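Local structure of GRMZM2G135359 pseudokinase (Zea mays, 6CPY) at residues 225-233 with 258-266; 125-133 with 175-184. The protein is a receptor-like pseudokinase with a protein kinase domain, for which ATP binding and phosphotransfer remain uncertain. All blocks are in the same frame, centred on the assembly; numbering follows the deposited sequence.

Both contacts belong to the helical lobe of the kinase domain, their centres about 17 Å apart. Contact 1 is the more deeply buried, and joins the end of helix 214-230 to the bend after helix 256-259 through one direct backbone hydrogen bond, a water and small apolar patches. Contact 2 is larger and only partly buried; it runs from the interlobe connection to strand 178-180 with five hydrogen bonds and several ring contacts. Helix 214-230 is common ground: it supplies one side of contact 1 and covers part of contact 2, where Glu-227 OE2 probably hydrogen-bonds Ser-175 OG and Ile-228 packs on Leu-130. Helix 144-164 also borders both.

Contact 1: residues 225-233 with 258-266; sequences LLEILTGRV and ELIDPSIGF
A buried helix-end contact in the helical lobe brings the last turn of helix 214-230 against the bend that follows helix 256-259, with Leu-229 and Thr-230 meeting Leu-259, Ile-260 and Asp-261. The direct bond is Asp-261 N to Leu-229 O, 2.9 Å and nearly straight at 175°, lying in the carbonyl plane on a lone pair. Carbons of Ile-260 and Ile-264 crowd Leu-229 O, with Ile-264 CD1 3.7 Å from it. Thr-230 turns its two branches to different tasks. Thr-230 CG2 rests on Leu-259, 3.4 Å from Leu-259 O and 3.8 Å from Leu-259 CD1, while OG1, set between the backbone N and carbonyl carbon (chi1 63°), donates to Leu-226 O and accepts from Arg-232 N in an ST turn. In the kinase fold these are the end of the F helix and the segment between the G and H helices. A water ties the two ends, donating to Thr-230 O and to Leu-259 O at 2.7 Å, and accepting from Arg-232 NE in the guanidinium plane. Asp-261 OD2 lies 3.5 Å from Gly-231 CA, where the chain leaves the helix with positive phi, and is salt-bridged to Arg-147 of helix 144-164. Its OD1 receives Ser-263 N from above the carboxylate plane, closing an Asx turn. Arg-147 also donates to Ile-228 O.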
loop_
_atom_site.group_PDB
_atom_site.type_symbol
_atom_site.label_atom_id
_atom_site.label_comp_id
_atom_site.label_asym_id
_atom_site.label_seq_id
_atom_site.Cartn_x
_atom_site.Cartn_y
_atom_site.Cartn_z
ATOM N N LEU A 225 -9.937 -8.081 -2.113
ATOM C CA LEU A 225 -10.139 -9.129 -3.109
ATOM C C LEU A 225 -11.600 -9.124 -3.599
ATOM O O LEU A 225 -11.864 -9.191 -4.808
ATOM C CB LEU A 225 -9.733 -10.497 -2.558
ATOM C CG LEU A 225 -9.976 -11.695 -3.484
ATOM C CD1 LEU A 225 -9.292 -11.500 -4.818
ATOM C CD2 LEU A 225 -9.507 -12.988 -2.831
ATOM N N LEU A 226 -12.544 -9.022 -2.665
ATOM C CA LEU A 226 -13.968 -8.918 -3.026
ATOM C C LEU A 226 -14.248 -7.708 -3.917
ATOM O O LEU A 226 -15.031 -7.783 -4.863
ATOM C CB LEU A 226 -14.841 -8.840 -1.765
ATOM C CG LEU A 226 -16.360 -8.891 -2.004
ATOM C CD1 LEU A 226 -16.723 -10.199 -2.694
ATOM C CD2 LEU A 226 -17.122 -8.726 -0.701
ATOM N N GLU A 227 -13.595 -6.592 -3.604
ATOM C CA GLU A 227 -13.722 -5.366 -4.387
ATOM C C GLU A 227 -13.156 -5.530 -5.789
ATOM O O GLU A 227 -13.752 -5.087 -6.761
ATOM C CB GLU A 227 -13.033 -4.217 -3.647
ATOM C CG GLU A 227 -13.163 -2.859 -4.313
ATOM C CD GLU A 227 -12.306 -1.808 -3.634
ATOM O OE1 GLU A 227 -11.830 -2.062 -2.505
ATOM O OE2 GLU A 227 -12.120 -0.727 -4.229
ATOM N N ILE A 228 -12.022 -6.212 -5.889
ATOM C CA ILE A 228 -11.400 -6.475 -7.184
ATOM C C ILE A 228 -12.320 -7.371 -8.027
ATOM O O ILE A 228 -12.486 -7.158 -9.228
ATOM C CB ILE A 228 -10.012 -7.134 -6.999
ATOM C CG1 ILE A 228 -9.003 -6.122 -6.431
ATOM C CG2 ILE A 228 -9.523 -7.722 -8.300
ATOM C CD1 ILE A 228 -7.744 -6.729 -5.844
ATOM N N LEU A 229 -12.934 -8.360 -7.386
ATOM C CA LEU A 229 -13.810 -9.294 -8.093
ATOM C C LEU A 229 -15.164 -8.719 -8.520
ATOM O O LEU A 229 -15.679 -9.084 -9.576
ATOM C CB LEU A 229 -14.038 -10.529 -7.236
ATOM C CG LEU A 229 -12.831 -11.444 -7.054
ATOM C CD1 LEU A 229 -13.151 -12.452 -5.959
ATOM C CD2 LEU A 229 -12.445 -12.164 -8.336
ATOM N N THR A 230 -15.743 -7.852 -7.695
ATOM C CA THR A 230 -17.114 -7.370 -7.897
ATOM C C THR A 230 -17.182 -5.945 -8.431
ATOM O O THR A 230 -18.203 -5.526 -8.981
ATOM C CB THR A 230 -17.931 -7.398 -6.586
ATOM O OG1 THR A 230 -17.350 -6.502 -5.629
ATOM C CG2 THR A 230 -17.979 -8.769 -6.007
ATOM N N GLY A 231 -16.110 -5.186 -8.235
ATOM C CA GLY A 231 -16.120 -3.760 -8.487
ATOM C C GLY A 231 -16.939 -2.935 -7.504
ATOM O O GLY A 231 -17.204 -1.769 -7.785
ATOM N N ARG A 232 -17.318 -3.513 -6.363
ATOM C CA ARG A 232 -18.159 -2.840 -5.357
ATOM C C ARG A 232 -17.424 -2.609 -4.031
ATOM O O ARG A 232 -16.619 -3.443 -3.598
ATOM C CB ARG A 232 -19.412 -3.667 -5.072
ATOM C CG ARG A 232 -20.342 -3.855 -6.260
ATOM C CD ARG A 232 -21.238 -5.057 -6.027
ATOM N NE ARG A 232 -22.239 -5.260 -7.078
ATOM C CZ ARG A 232 -23.460 -4.718 -7.098
ATOM N NH1 ARG A 232 -23.866 -3.904 -6.125
ATOM N NH2 ARG A 232 -24.281 -4.990 -8.107
ATOM N N VAL A 233 -17.733 -1.487 -3.379
ATOM C CA VAL A 233 -17.096 -1.102 -2.114
ATOM C C VAL A 233 -18.141 -0.509 -1.159
ATOM O O VAL A 233 -19.101 0.116 -1.619
ATOM C CB VAL A 233 -15.957 -0.079 -2.371
ATOM C CG1 VAL A 233 -16.502 1.240 -2.897
ATOM C CG2 VAL A 233 -15.126 0.151 -1.115
ATOM N N GLU A 258 -23.975 -12.447 -11.644
ATOM C CA GLU A 258 -24.487 -11.305 -10.902
ATOM C C GLU A 258 -23.417 -10.735 -9.962
ATOM O O GLU A 258 -23.393 -9.544 -9.700
ATOM C CB GLU A 258 -25.757 -11.688 -10.117
ATOM C CG GLU A 258 -26.321 -10.534 -9.297
ATOM C CD GLU A 258 -27.718 -10.772 -8.742
ATOM O OE1 GLU A 258 -28.249 -11.904 -8.841
ATOM O OE2 GLU A 258 -28.284 -9.798 -8.188
ATOM N N LEU A 259 -22.543 -11.590 -9.456
ATOM C CA LEU A 259 -21.527 -11.176 -8.495
ATOM C C LEU A 259 -20.339 -10.470 -9.155
ATOM O O LEU A 259 -19.889 -9.410 -8.705
ATOM C CB LEU A 259 -21.018 -12.389 -7.721
ATOM C CG LEU A 259 -19.944 -12.094 -6.666
ATOM C CD1 LEU A 259 -20.558 -11.440 -5.447
ATOM C CD2 LEU A 259 -19.203 -13.349 -6.263
ATOM N N ILE A 260 -19.830 -11.071 -10.214
ATOM C CA ILE A 260 -18.544 -10.652 -10.791
ATOM C C ILE A 260 -18.710 -9.366 -11.615
ATOM O O ILE A 260 -19.678 -9.212 -12.352
ATOM C CB ILE A 260 -17.931 -11.793 -11.628
ATOM C CG1 ILE A 260 -17.668 -13.036 -10.753
ATOM C CG2 ILE A 260 -16.636 -11.343 -12.304
ATOM C CD1 ILE A 260 -16.695 -12.828 -9.599
ATOM N N ASP A 261 -17.760 -8.442 -11.464
ATOM C CA ASP A 261 -17.770 -7.165 -12.162
ATOM C C ASP A 261 -17.961 -7.345 -13.672
ATOM O O ASP A 261 -17.140 -7.975 -14.318
ATOM C CB ASP A 261 -16.438 -6.438 -11.888
ATOM C CG ASP A 261 -16.442 -4.983 -12.336
ATOM O OD1 ASP A 261 -17.340 -4.568 -13.105
ATOM O OD2 ASP A 261 -15.506 -4.265 -11.912
ATOM N N PRO A 262 -19.030 -6.770 -14.250
ATOM C CA PRO A 262 -19.179 -6.855 -15.723
ATOM C C PRO A 262 -18.024 -6.243 -16.531
ATOM O O PRO A 262 -17.710 -6.726 -17.627
ATOM C CB PRO A 262 -20.492 -6.098 -16.000
ATOM C CG PRO A 262 -21.206 -6.059 -14.700
ATOM C CD PRO A 262 -20.168 -6.088 -13.614
ATOM N N SER A 263 -17.352 -5.233 -15.984
ATOM C CA SER A 263 -16.246 -4.578 -16.697
ATOM C C SER A 263 -14.996 -5.459 -16.868
ATOM O O SER A 263 -14.086 -5.101 -17.612
ATOM C CB SER A 263 -15.872 -3.250 -16.018
ATOM O OG SER A 263 -15.316 -3.454 -14.732
ATOM N N ILE A 264 -14.938 -6.588 -16.155
ATOM C CA ILE A 264 -13.864 -7.573 -16.345
ATOM C C ILE A 264 -13.862 -8.170 -17.746
ATOM O O ILE A 264 -12.799 -8.485 -18.296
ATOM C CB ILE A 264 -13.997 -8.701 -15.306
ATOM C CG1 ILE A 264 -13.478 -8.197 -13.962
ATOM C CG2 ILE A 264 -13.267 -9.978 -15.726
ATOM C CD1 ILE A 264 -13.911 -9.029 -12.779
ATOM N N GLY A 265 -15.053 -8.332 -18.306
ATOM C CA GLY A 265 -15.233 -9.119 -19.507
ATOM C C GLY A 265 -15.320 -10.595 -19.155
ATOM O O GLY A 265 -15.890 -10.966 -18.126
ATOM N N PHE A 266 -14.737 -11.451 -19.993
ATOM C CA PHE A 266 -14.852 -12.897 -19.769
ATOM C C PHE A 266 -14.045 -13.316 -18.558
ATOM O O PHE A 266 -13.015 -12.713 -18.258
ATOM C CB PHE A 266 -14.404 -13.677 -20.996
ATOM C CG PHE A 266 -15.329 -13.536 -22.166
ATOM C CD1 PHE A 266 -16.637 -14.002 -22.090
ATOM C CD2 PHE A 266 -14.889 -12.957 -23.353
ATOM C CE1 PHE A 266 -17.492 -13.888 -23.169
ATOM C CE2 PHE A 266 -15.743 -12.840 -24.444
ATOM C CZ PHE A 266 -17.046 -13.314 -24.352
HETATM O O HOH W 1 -20.629 -6.819 -9.120
#

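Contact 2: residues 125-133 with 175-184; sequences APNGTLFEH and STTVYLTDDF
Thr-181 O is gripped from opposite faces of its plane, by Asn-127 ND2 at 2.7 Å and by Phe-184 N, which closes the type I turn 181-184. The Asn-127 amide lies almost parallel to the Phe-184 ring, the planes 6° apart, with ND2 stacked 3.6 Å above the ring plane toward the rim. The same Phe-184 ring points its edge at the face of His-133 in a T-shaped pair, centroids 5.4 Å apart and planes at 89°. His-133 ND1 bonds Glu-140 O, which probably does most to set the ring's rotation; the NE2 bond to Asn-127 O is weak. Leu-180 CD1 lies 3.5 Å from His-133 CD2.

Along the backbone, Asn-127 N binds Leu-180 O. The next two bonds, Leu-180 N to Gly-128 O and Leu-130 N to Val-178 O at 2.8 Å, enclose a single bridge between Thr-129 and Tyr-179. Thr-129 is a helix N-cap: OG1 accepts from Glu-132 N, and Glu-132 OE1 takes Thr-129 N in return, completing a capping box. With OG1 thus engaged (chi1 68°), CG2 is left to sit over the Tyr-179 ring, 3.9 Å from its centroid, as a CH-pi contact. Beyond, Phe-131 N donates to Ser-175 O from above the carbonyl plane. The linker from the hinge into the D helix, laid along strand β7, is characteristic of protein kinases, where it borders the nucleotide cleft.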
loop_
_atom_site.group_PDB
_atom_site.type_symbol
_atom_site.label_atom_id
_atom_site.label_comp_id
_atom_site.label_asym_id
_atom_site.label_seq_id
_atom_site.Cartn_x
_atom_site.Cartn_y
_atom_site.Cartn_z
ATOM N N ALA A 125 4.639 5.103 -9.044
ATOM C CA ALA A 125 3.784 4.161 -9.789
ATOM C C ALA A 125 2.977 4.945 -10.820
ATOM O O ALA A 125 2.138 5.749 -10.448
ATOM C CB ALA A 125 2.854 3.444 -8.837
ATOM N N PRO A 126 3.242 4.725 -12.119
ATOM C CA PRO A 126 2.615 5.597 -13.124
ATOM C C PRO A 126 1.112 5.437 -13.333
ATOM O O PRO A 126 0.468 6.369 -13.823
ATOM C CB PRO A 126 3.372 5.262 -14.417
ATOM C CG PRO A 126 4.055 3.978 -14.179
ATOM C CD PRO A 126 4.256 3.833 -12.699
ATOM N N ASN A 127 0.538 4.296 -12.953
ATOM C CA ASN A 127 -0.875 4.036 -13.259
ATOM C C ASN A 127 -1.844 4.246 -12.101
ATOM O O ASN A 127 -2.950 3.719 -12.115
ATOM C CB ASN A 127 -1.024 2.633 -13.857
ATOM C CG ASN A 127 -0.591 2.583 -15.305
ATOM O OD1 ASN A 127 -0.958 3.454 -16.091
ATOM N ND2 ASN A 127 0.191 1.579 -15.662
ATOM N N GLY A 128 -1.440 5.024 -11.103
ATOM C CA GLY A 128 -2.357 5.483 -10.078
ATOM C C GLY A 128 -2.772 4.386 -9.110
ATOM O O GLY A 128 -2.050 3.404 -8.955
ATOM N N THR A 129 -3.934 4.560 -8.483
ATOM C CA THR A 129 -4.422 3.637 -7.442
ATOM C C THR A 129 -5.370 2.578 -7.983
ATOM O O THR A 129 -6.010 2.750 -9.029
ATOM C CB THR A 129 -5.162 4.362 -6.310
ATOM O OG1 THR A 129 -6.396 4.901 -6.799
ATOM C CG2 THR A 129 -4.288 5.476 -5.706
ATOM N N LEU A 130 -5.476 1.482 -7.246
ATOM C CA LEU A 130 -6.426 0.435 -7.593
ATOM C C LEU A 130 -7.859 0.992 -7.551
ATOM O O LEU A 130 -8.657 0.721 -8.454
ATOM C CB LEU A 130 -6.257 -0.754 -6.637
ATOM C CG LEU A 130 -7.221 -1.927 -6.789
ATOM C CD1 LEU A 130 -7.177 -2.526 -8.184
ATOM C CD2 LEU A 130 -6.904 -2.978 -5.742
ATOM N N PHE A 131 -8.172 1.777 -6.520
ATOM C CA PHE A 131 -9.497 2.402 -6.376
ATOM C C PHE A 131 -9.895 3.165 -7.642
ATOM O O PHE A 131 -11.013 2.994 -8.141
ATOM C CB PHE A 131 -9.537 3.351 -5.163
ATOM C CG PHE A 131 -10.909 3.938 -4.897
ATOM C CD1 PHE A 131 -11.324 5.087 -5.548
ATOM C CD2 PHE A 131 -11.778 3.331 -3.997
ATOM C CE1 PHE A 131 -12.582 5.617 -5.310
ATOM C CE2 PHE A 131 -13.032 3.853 -3.756
ATOM C CZ PHE A 131 -13.434 5.000 -4.413
ATOM N N GLU A 132 -8.979 3.988 -8.146
ATOM C CA GLU A 132 -9.194 4.774 -9.368
ATOM C C GLU A 132 -9.545 3.895 -10.555
ATOM O O GLU A 132 -10.525 4.156 -11.249
ATOM C CB GLU A 132 -7.955 5.618 -9.713
ATOM C CG GLU A 132 -7.834 6.891 -8.890
ATOM C CD GLU A 132 -6.440 7.508 -8.906
ATOM O OE1 GLU A 132 -5.517 6.959 -9.553
ATOM O OE2 GLU A 132 -6.265 8.558 -8.250
ATOM N N HIS A 133 -8.753 2.850 -10.783
ATOM C CA HIS A 133 -8.989 1.951 -11.912
ATOM C C HIS A 133 -10.230 1.095 -11.798
ATOM O O HIS A 133 -10.805 0.727 -12.826
ATOM C CB HIS A 133 -7.757 1.091 -12.190
ATOM C CG HIS A 133 -6.697 1.822 -12.938
ATOM N ND1 HIS A 133 -6.701 1.928 -14.312
ATOM C CD2 HIS A 133 -5.637 2.542 -12.506
ATOM C CE1 HIS A 133 -5.669 2.658 -14.696
ATOM N NE2 HIS A 133 -5.004 3.042 -13.620
ATOM N N SER A 175 -8.005 -0.226 -1.189
ATOM C CA SER A 175 -7.742 -0.018 -2.611
ATOM C C SER A 175 -7.178 1.371 -2.919
ATOM O O SER A 175 -6.553 1.552 -3.963
ATOM C CB SER A 175 -8.978 -0.328 -3.470
ATOM O OG SER A 175 -10.024 0.582 -3.208
ATOM N N THR A 176 -7.361 2.344 -2.018
ATOM C CA THR A 176 -6.738 3.669 -2.198
ATOM C C THR A 176 -5.235 3.694 -1.899
ATOM O O THR A 176 -4.533 4.639 -2.288
ATOM C CB THR A 176 -7.422 4.793 -1.361
ATOM O OG1 THR A 176 -7.144 4.624 0.034
ATOM C CG2 THR A 176 -8.922 4.816 -1.600
ATOM N N THR A 177 -4.729 2.667 -1.231
ATOM C CA THR A 177 -3.305 2.611 -0.901
ATOM C C THR A 177 -2.517 1.593 -1.704
ATOM O O THR A 177 -1.320 1.424 -1.465
ATOM C CB THR A 177 -3.086 2.401 0.608
ATOM O OG1 THR A 177 -3.490 1.080 0.995
ATOM C CG2 THR A 177 -3.880 3.428 1.379
ATOM N N VAL A 178 -3.176 0.936 -2.662
ATOM C CA VAL A 178 -2.506 0.065 -3.614
ATOM C C VAL A 178 -2.339 0.825 -4.916
ATOM O O VAL A 178 -3.328 1.261 -5.519
ATOM C CB VAL A 178 -3.316 -1.216 -3.894
ATOM C CG1 VAL A 178 -2.603 -2.080 -4.918
ATOM C CG2 VAL A 178 -3.551 -1.985 -2.606
ATOM N N TYR A 179 -1.092 0.985 -5.334
ATOM C CA TYR A 179 -0.758 1.647 -6.586
ATOM C C TYR A 179 -0.404 0.613 -7.658
ATOM O O TYR A 179 -0.136 -0.548 -7.356
ATOM C CB TYR A 179 0.392 2.635 -6.373
ATOM C CG TYR A 179 -0.038 3.863 -5.600
ATOM C CD1 TYR A 179 -0.173 3.830 -4.217
ATOM C CD2 TYR A 179 -0.346 5.049 -6.261
ATOM C CE1 TYR A 179 -0.590 4.949 -3.514
ATOM C CE2 TYR A 179 -0.755 6.175 -5.567
ATOM C CZ TYR A 179 -0.881 6.121 -4.198
ATOM O OH TYR A 179 -1.293 7.250 -3.510
ATOM N N LEU A 180 -0.427 1.056 -8.906
ATOM C CA LEU A 180 -0.231 0.185 -10.061
ATOM C C LEU A 180 0.952 0.656 -10.906
ATOM O O LEU A 180 1.025 1.831 -11.261
ATOM C CB LEU A 180 -1.502 0.188 -10.912
ATOM C CG LEU A 180 -2.775 -0.240 -10.173
ATOM C CD1 LEU A 180 -3.984 -0.181 -11.087
ATOM C CD2 LEU A 180 -2.617 -1.647 -9.608
ATOM N N THR A 181 1.846 -0.276 -11.226
ATOM C CA THR A 181 3.038 -0.010 -12.042
ATOM C C THR A 181 2.669 0.137 -13.515
ATOM O O THR A 181 1.506 -0.027 -13.890
ATOM C CB THR A 181 4.076 -1.149 -11.937
ATOM O OG1 THR A 181 3.571 -2.337 -12.573
ATOM C CG2 THR A 181 4.426 -1.447 -10.493
ATOM N N ASP A 182 3.669 0.433 -14.347
ATOM C CA ASP A 182 3.453 0.635 -15.786
ATOM C C ASP A 182 2.813 -0.553 -16.534
ATOM O O ASP A 182 2.181 -0.345 -17.576
ATOM C CB ASP A 182 4.756 1.074 -16.482
ATOM C CG ASP A 182 5.887 0.068 -16.330
ATOM O OD1 ASP A 182 5.715 -0.972 -15.649
ATOM O OD2 ASP A 182 6.971 0.334 -16.898
ATOM N N ASP A 183 2.973 -1.781 -16.021
ATOM C CA ASP A 183 2.249 -2.946 -16.573
ATOM C C ASP A 183 1.225 -3.529 -15.583
ATOM O O ASP A 183 0.903 -4.731 -15.606
ATOM C CB ASP A 183 3.216 -4.017 -17.098
ATOM C CG ASP A 183 4.131 -4.562 -16.038
ATOM O OD1 ASP A 183 3.893 -4.316 -14.831
ATOM O OD2 ASP A 183 5.102 -5.250 -16.421
ATOM N N PHE A 184 0.711 -2.642 -14.736
ATOM C CA PHE A 184 -0.387 -2.921 -13.815
ATOM C C PHE A 184 -0.087 -3.986 -12.766
ATOM O O PHE A 184 -0.981 -4.707 -12.341
ATOM C CB PHE A 184 -1.667 -3.220 -14.598
ATOM C CG PHE A 184 -2.120 -2.062 -15.422
ATOM C CD1 PHE A 184 -2.931 -1.085 -14.872
ATOM C CD2 PHE A 184 -1.665 -1.900 -16.727
ATOM C CE1 PHE A 184 -3.329 0.008 -15.616
ATOM C CE2 PHE A 184 -2.053 -0.801 -17.479
ATOM C CZ PHE A 184 -2.892 0.151 -16.922
#